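Local coordinates for imelysin-like protein (Psychrobacter arcticus, PDB 3PF0) that is of unknown function but belongs to the imelysin-like (peptidase M75) family and may be a metalloendopeptidase, at residues L77-L80 with A81-H84; E156-A159 with N160-A163; R99-W102 with L103-A106. All coordinates share one frame; numbering follows the deposited sequence. Where two conformers were deposited one is given.

Contact 1 (L77-L80 with A81-H84); sequences LHDL and AQKH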
loop_
_atom_site.group_PDB
_atom_site.type_symbol
_atom_site.label_atom_id
_atom_site.label_comp_id
_atom_site.label_asym_id
_atom_site.label_seq_id
_atom_site.Cartn_x
_atom_site.Cartn_y
_atom_site.Cartn_z
ATOM N N LEU A 77 5.328 -12.119 -11.135
ATOM C CA LEU A 77 5.140 -11.253 -12.297
ATOM C C LEU A 77 6.356 -11.358 -13.209
ATOM O O LEU A 77 6.188 -11.544 -14.414
ATOM C CB LEU A 77 4.873 -9.777 -11.900
ATOM C CG LEU A 77 4.612 -8.779 -13.069
ATOM C CD1 LEU A 77 3.379 -9.184 -13.914
ATOM C CD2 LEU A 77 4.481 -7.355 -12.564
ATOM N N HIS A 78 7.585 -11.270 -12.625
ATOM C CA HIS A 78 8.828 -11.384 -13.379
ATOM C C HIS A 78 8.906 -12.735 -14.110
ATOM O O HIS A 78 9.198 -12.769 -15.304
ATOM C CB HIS A 78 10.081 -11.192 -12.483
ATOM C CG HIS A 78 11.346 -11.428 -13.252
ATOM N ND1 HIS A 78 11.912 -10.424 -14.036
ATOM C CD2 HIS A 78 12.019 -12.583 -13.474
ATOM C CE1 HIS A 78 12.938 -10.989 -14.657
ATOM N NE2 HIS A 78 13.045 -12.285 -14.348
ATOM N N ASP A 79 8.672 -13.831 -13.393
ATOM C CA ASP A 79 8.785 -15.175 -13.949
ATOM C C ASP A 79 7.786 -15.407 -15.094
ATOM O O ASP A 79 8.179 -15.997 -16.108
ATOM C CB ASP A 79 8.631 -16.243 -12.872
ATOM C CG ASP A 79 9.185 -17.572 -13.325
ATOM O OD1 ASP A 79 10.417 -17.717 -13.358
ATOM O OD2 ASP A 79 8.394 -18.424 -13.748
ATOM N N LEU A 80 6.532 -14.899 -14.956
ATOM C CA LEU A 80 5.525 -15.022 -16.006
ATOM C C LEU A 80 5.930 -14.238 -17.243
ATOM O O LEU A 80 5.823 -14.775 -18.352
ATOM C CB LEU A 80 4.127 -14.592 -15.527
ATOM C CG LEU A 80 3.385 -15.628 -14.696
ATOM C CD1 LEU A 80 2.073 -15.073 -14.202
ATOM C CD2 LEU A 80 3.162 -16.925 -15.478
ATOM N N ALA A 81 6.445 -12.991 -17.053
ATOM C CA ALA A 81 6.942 -12.129 -18.132
ATOM C C ALA A 81 8.143 -12.784 -18.823
ATOM O O ALA A 81 8.184 -12.832 -20.044
ATOM C CB ALA A 81 7.329 -10.756 -17.580
ATOM N N GLN A 82 9.082 -13.350 -18.048
ATOM C CA GLN A 82 10.250 -14.042 -18.604
ATOM C C GLN A 82 9.797 -15.229 -19.491
ATOM O O GLN A 82 10.380 -15.464 -20.551
ATOM C CB GLN A 82 11.173 -14.517 -17.463
ATOM C CG GLN A 82 12.384 -15.331 -17.913
ATOM C CD GLN A 82 13.274 -15.681 -16.751
ATOM O OE1 GLN A 82 13.153 -16.754 -16.149
ATOM N NE2 GLN A 82 14.188 -14.777 -16.408
ATOM N N LYS A 83 8.766 -15.959 -19.056
ATOM C CA LYS A 83 8.238 -17.096 -19.808
ATOM C C LYS A 83 7.535 -16.642 -21.107
ATOM O O LYS A 83 7.901 -17.107 -22.192
ATOM C CB LYS A 83 7.275 -17.921 -18.938
ATOM C CG LYS A 83 7.991 -18.863 -17.995
ATOM C CD LYS A 83 7.035 -19.514 -17.000
ATOM C CE LYS A 83 7.689 -20.696 -16.310
ATOM N NZ LYS A 83 8.979 -20.331 -15.653
ATOM N N HIS A 84 6.561 -15.718 -21.002
ATOM C CA HIS A 84 5.781 -15.277 -22.163
ATOM C C HIS A 84 6.588 -14.458 -23.178
ATOM O O HIS A 84 6.327 -14.577 -24.372
ATOM C CB HIS A 84 4.519 -14.501 -21.732
ATOM C CG HIS A 84 3.544 -15.313 -20.922
ATOM N ND1 HIS A 84 3.390 -16.687 -21.118
ATOM C CD2 HIS A 84 2.692 -14.916 -19.949
ATOM C CE1 HIS A 84 2.473 -17.074 -20.249
ATOM N NE2 HIS A 84 2.012 -16.044 -19.532
#
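The imidazole of His84 lies with one face over the carbonyl oxygen of Leu80, one helical turn back, with CD2 3.5 Å from Leu80 O. The same oxygen accepts the backbone bond from His84 N at 2.9 Å. The other ring, that of His78, is approached obliquely by the amide of Gln82: NE2 of His78 and NE2 of Gln82 stand 3.4 Å apart without a hydrogen bond, and the ring and amide planes are 79° apart. The polar partner of His78 is Met190, whose O is bonded to ND1. Both His78 and Gln82 leave the backbone with CG opposite the backbone N, which carries their ends out along the same flank of the helix. Asp79 and Lys83, one turn apart, form an i to i+4 salt bridge: NZ of Lys83 meets the syn side of Asp79 OD2 at 2.8 Å, 20° out of the carboxylate plane. A bend at the last torsion of the lysine (chi4 55°) turns NZ onto that oxygen. Underneath, the regular i to i+4 ladder includes Gln82 N to His78 O, 2.8 Å. This is the C-terminal end of helix 48-84, touching two others: His78 and Ala81 pack on helix 183-214, whereas Leu77, Leu80 and His84 face helix 92-112.

Contact 2 (E156-A159 with N160-A163); sequences EQLA and NESA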
loop_
_atom_site.group_PDB
_atom_site.type_symbol
_atom_site.label_atom_id
_atom_site.label_comp_id
_atom_site.label_asym_id
_atom_site.label_seq_id
_atom_site.Cartn_x
_atom_site.Cartn_y
_atom_site.Cartn_z
ATOM N N GLU A 156 19.288 -3.794 -13.574
ATOM C CA GLU A 156 20.339 -3.028 -12.890
ATOM C C GLU A 156 20.434 -1.605 -13.427
ATOM O O GLU A 156 20.714 -0.685 -12.665
ATOM C CB GLU A 156 21.702 -3.736 -12.998
ATOM C CG GLU A 156 21.730 -5.145 -12.413
ATOM C CD GLU A 156 21.095 -6.251 -13.243
ATOM O OE1 GLU A 156 20.918 -6.063 -14.469
ATOM O OE2 GLU A 156 20.740 -7.297 -12.654
ATOM N N GLN A 157 20.150 -1.419 -14.717
ATOM C CA GLN A 157 20.187 -0.109 -15.372
ATOM C C GLN A 157 19.136 0.853 -14.826
ATOM O O GLN A 157 19.385 2.052 -14.806
ATOM C CB GLN A 157 20.000 -0.266 -16.879
ATOM C CG GLN A 157 21.299 -0.592 -17.609
ATOM C CD GLN A 157 21.100 -0.642 -19.101
ATOM O OE1 GLN A 157 20.089 -1.133 -19.612
ATOM N NE2 GLN A 157 22.069 -0.134 -19.830
ATOM N N LEU A 158 17.987 0.332 -14.360
ATOM C CA LEU A 158 16.884 1.120 -13.792
ATOM C C LEU A 158 17.250 1.836 -12.486
ATOM O O LEU A 158 16.641 2.870 -12.185
ATOM C CB LEU A 158 15.672 0.238 -13.559
ATOM C CG LEU A 158 14.889 -0.127 -14.811
ATOM C CD1 LEU A 158 13.928 -1.220 -14.521
ATOM C CD2 LEU A 158 14.135 1.083 -15.372
ATOM N N ALA A 159 18.271 1.322 -11.742
ATOM C CA ALA A 159 18.777 1.908 -10.496
ATOM C C ALA A 159 19.269 3.342 -10.708
ATOM O O ALA A 159 19.177 4.158 -9.779
ATOM C CB ALA A 159 19.910 1.054 -9.931
ATOM N N ASN A 160 19.795 3.639 -11.925
ATOM C CA ASN A 160 20.288 4.972 -12.259
ATOM C C ASN A 160 19.213 5.779 -13.008
ATOM O O ASN A 160 19.423 6.963 -13.305
ATOM C CB ASN A 160 21.596 4.897 -13.058
ATOM C CG ASN A 160 22.414 6.164 -12.994
ATOM O OD1 ASN A 160 22.698 6.706 -11.917
ATOM N ND2 ASN A 160 22.799 6.672 -14.153
ATOM N N GLU A 161 18.050 5.161 -13.284
ATOM C CA GLU A 161 16.941 5.868 -13.931
ATOM C C GLU A 161 16.012 6.405 -12.829
ATOM O O GLU A 161 16.033 5.887 -11.705
ATOM C CB GLU A 161 16.172 4.975 -14.935
ATOM C CG GLU A 161 17.013 4.456 -16.091
ATOM C CD GLU A 161 17.634 5.488 -17.016
ATOM O OE1 GLU A 161 16.998 6.540 -17.258
ATOM O OE2 GLU A 161 18.746 5.227 -17.528
ATOM N N SER A 162 15.209 7.429 -13.143
ATOM C CA SER A 162 14.299 8.016 -12.161
ATOM C C SER A 162 13.229 7.018 -11.690
ATOM O O SER A 162 12.891 6.068 -12.399
ATOM C CB SER A 162 13.646 9.280 -12.707
ATOM O OG SER A 162 12.852 9.044 -13.855
ATOM N N ALA A 163 12.745 7.220 -10.455
ATOM C CA ALA A 163 11.730 6.406 -9.791
ATOM C C ALA A 163 10.387 6.425 -10.553
ATOM O O ALA A 163 9.632 5.457 -10.523
ATOM C CB ALA A 163 11.539 6.923 -8.376
HETATM O O HOH W 1 20.922 3.545 -16.483
HETATM O O HOH W 2 17.740 7.222 -10.057
#
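Glu161 N bonds to Leu158 O at 2.9 Å from above the carbonyl plane, 71° out of it, and Asn160 N makes a weak bond of 3.3 Å to Gln157 O. Both span i to i+3, as does Ala159 N to Glu156 O within the first segment. Water adds two bridges. One donates to Gln157 O at 2.7 Å and to Glu161 OE2 at 2.9 Å, tying the carboxylate back to the turn; the other donates to Glu161 O at 2.7 Å and more weakly to Ala159 O. Residues 156-159 have helical backbone angles without the regular i to i+4 bonds; successive i to i+3 bonds shape this part of the loop between helices 138-149 and 167-176. Van der Waals contacts join the aliphatic part of Glu161 to the turn carbonyls. Its chi1 of -61° sets CG opposite the carbonyl carbon, 3.6 Å from Gln157 O, and a further bend at chi2 turns the carboxylate to where the water reaches OE2; CB lies 3.5 Å from Leu158 O. Apolar approach is slight, Leu158 CD2 to Glu161 CB at 4.4 Å. The buried Leu158 side chain packs on Leu146 of helix 138-149 and Ser191 and Ala195 of helix 183-214, while Leu158 O also accepts a hydrogen bond from Gln166 NE2.

Contact 3 (R99-W102 with L103-A106); sequences RDQW and LVLA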
loop_
_atom_site.group_PDB
_atom_site.type_symbol
_atom_site.label_atom_id
_atom_site.label_comp_id
_atom_site.label_asym_id
_atom_site.label_seq_id
_atom_site.Cartn_x
_atom_site.Cartn_y
_atom_site.Cartn_z
ATOM N N ARG A 99 -1.311 -8.753 -16.839
ATOM C CA ARG A 99 -2.131 -7.661 -16.294
ATOM C C ARG A 99 -2.799 -8.078 -14.977
ATOM O O ARG A 99 -2.817 -7.295 -14.031
ATOM C CB ARG A 99 -3.189 -7.224 -17.311
ATOM C CG ARG A 99 -2.599 -6.425 -18.463
ATOM C CD ARG A 99 -3.672 -6.124 -19.479
ATOM N NE ARG A 99 -3.170 -5.299 -20.575
ATOM C CZ ARG A 99 -3.930 -4.831 -21.558
ATOM N NH1 ARG A 99 -5.227 -5.094 -21.585
ATOM N NH2 ARG A 99 -3.398 -4.081 -22.515
ATOM N N ASP A 100 -3.313 -9.319 -14.914
ATOM C CA ASP A 100 -3.949 -9.868 -13.720
ATOM C C ASP A 100 -2.952 -9.992 -12.578
ATOM O O ASP A 100 -3.282 -9.622 -11.457
ATOM C CB ASP A 100 -4.582 -11.239 -14.021
ATOM C CG ASP A 100 -5.787 -11.183 -14.942
ATOM O OD1 ASP A 100 -6.267 -10.061 -15.231
ATOM O OD2 ASP A 100 -6.228 -12.258 -15.401
ATOM N N GLN A 101 -1.733 -10.495 -12.867
ATOM C CA GLN A 101 -0.670 -10.659 -11.879
ATOM C C GLN A 101 -0.146 -9.278 -11.421
ATOM O O GLN A 101 0.205 -9.127 -10.250
ATOM C CB GLN A 101 0.462 -11.554 -12.416
ATOM C CG GLN A 101 1.543 -11.946 -11.393
ATOM C CD GLN A 101 1.023 -12.356 -10.026
ATOM O OE1 GLN A 101 -0.012 -13.013 -9.880
ATOM N NE2 GLN A 101 1.741 -11.986 -8.987
ATOM N N TRP A 102 -0.148 -8.268 -12.303
ATOM C CA TRP A 102 0.260 -6.916 -11.892
ATOM C C TRP A 102 -0.679 -6.432 -10.772
ATOM O O TRP A 102 -0.195 -5.893 -9.783
ATOM C CB TRP A 102 0.284 -5.924 -13.076
ATOM C CG TRP A 102 0.458 -4.493 -12.633
ATOM C CD1 TRP A 102 1.636 -3.864 -12.342
ATOM C CD2 TRP A 102 -0.588 -3.591 -12.232
ATOM N NE1 TRP A 102 1.387 -2.600 -11.847
ATOM C CE2 TRP A 102 0.031 -2.420 -11.742
ATOM C CE3 TRP A 102 -1.995 -3.653 -12.254
ATOM C CZ2 TRP A 102 -0.707 -1.326 -11.276
ATOM C CZ3 TRP A 102 -2.720 -2.573 -11.783
ATOM C CH2 TRP A 102 -2.080 -1.411 -11.340
ATOM N N LEU A 103 -2.025 -6.649 -10.928
ATOM C CA LEU A 103 -3.032 -6.229 -9.945
ATOM C C LEU A 103 -2.813 -6.925 -8.594
ATOM O O LEU A 103 -2.923 -6.255 -7.567
ATOM C CB LEU A 103 -4.467 -6.478 -10.461
ATOM C CG LEU A 103 -5.653 -6.033 -9.559
ATOM C CD1 LEU A 103 -5.505 -4.576 -9.080
ATOM C CD2 LEU A 103 -6.989 -6.241 -10.267
ATOM N N VAL A 104 -2.517 -8.256 -8.601
ATOM C CA VAL A 104 -2.225 -9.051 -7.390
ATOM C C VAL A 104 -1.045 -8.381 -6.651
ATOM O O VAL A 104 -1.119 -8.159 -5.437
ATOM C CB VAL A 104 -1.949 -10.554 -7.723
ATOM C CG1 VAL A 104 -1.511 -11.343 -6.485
ATOM C CG2 VAL A 104 -3.160 -11.224 -8.388
ATOM N N LEU A 105 0.014 -8.015 -7.400
ATOM C CA LEU A 105 1.190 -7.318 -6.887
ATOM C C LEU A 105 0.840 -5.909 -6.371
ATOM O O LEU A 105 1.343 -5.516 -5.315
ATOM C CB LEU A 105 2.302 -7.247 -7.962
ATOM C CG LEU A 105 3.441 -6.229 -7.741
ATOM C CD1 LEU A 105 4.280 -6.567 -6.493
ATOM C CD2 LEU A 105 4.296 -6.120 -8.958
ATOM N N ALA A 106 0.023 -5.145 -7.114
ATOM C CA ALA A 106 -0.365 -3.782 -6.702
ATOM C C ALA A 106 -1.175 -3.826 -5.408
ATOM O O ALA A 106 -0.968 -2.984 -4.539
ATOM C CB ALA A 106 -1.153 -3.090 -7.806
#
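The methyl of Ala106 sits over one face of the Trp102 indole, 4.0 Å from the centroid of the six-membered ring to CB and 14° off its normal, a CH-pi contact across one helical turn. Its nearest ring atom is CZ2, at 3.9 Å from Ala106 CB. With CG anti to the backbone N (chi1 170°), the indole reaches forward along the helix, and its CE3 comes 4.2 Å from Leu103 CB. On another flank Gln101 and Val104 meet, OE1 of the glutamine 3.8 Å from CB of the valine; a bend at chi2 (43°) folds the amide toward it. The helix backbone bonds set the one-turn separation: Ala106 N bonds to Trp102 O at 2.8 Å, and Leu105 N to Gln101 O at 3.1 Å. Farther out, Trp102 NE1 bonds to Ile168 O and Gln101 NE2 to Gln73 O, while Leu171 and Leu175 of helix 167-176 touch the indole. Arg99 reaches the same helix, by NE to Leu175 O and by a cation-pi contact with Tyr176. The buried indole thus combines apolar contact through its ring with a polar bond at its nitrogen, which restricts its rotation and joins helix 92-112 to the start of helix 167-176.

In the fold
Contacts 1 and 3 lie on consecutive helices, 48-84 and 92-112, which pack directly against each other with the two contact centres 12 Å apart. Leu77 of contact 1 makes the join: its CD2 is 3.8 Å from Leu105 CD2, and its CA is 3.8 Å from Gln101 CG. Contact 2 stands apart on a surface loop, its centre 20 Å from that of contact 1 and 22 Å from that of contact 3, with no direct touch. Helix 183-214 connects it indirectly to contact 1, since Ala81 and Leu158 both pack on that helix. Helix 167-176, which follows the loop of contact 2, covers the tryptophan of contact 3.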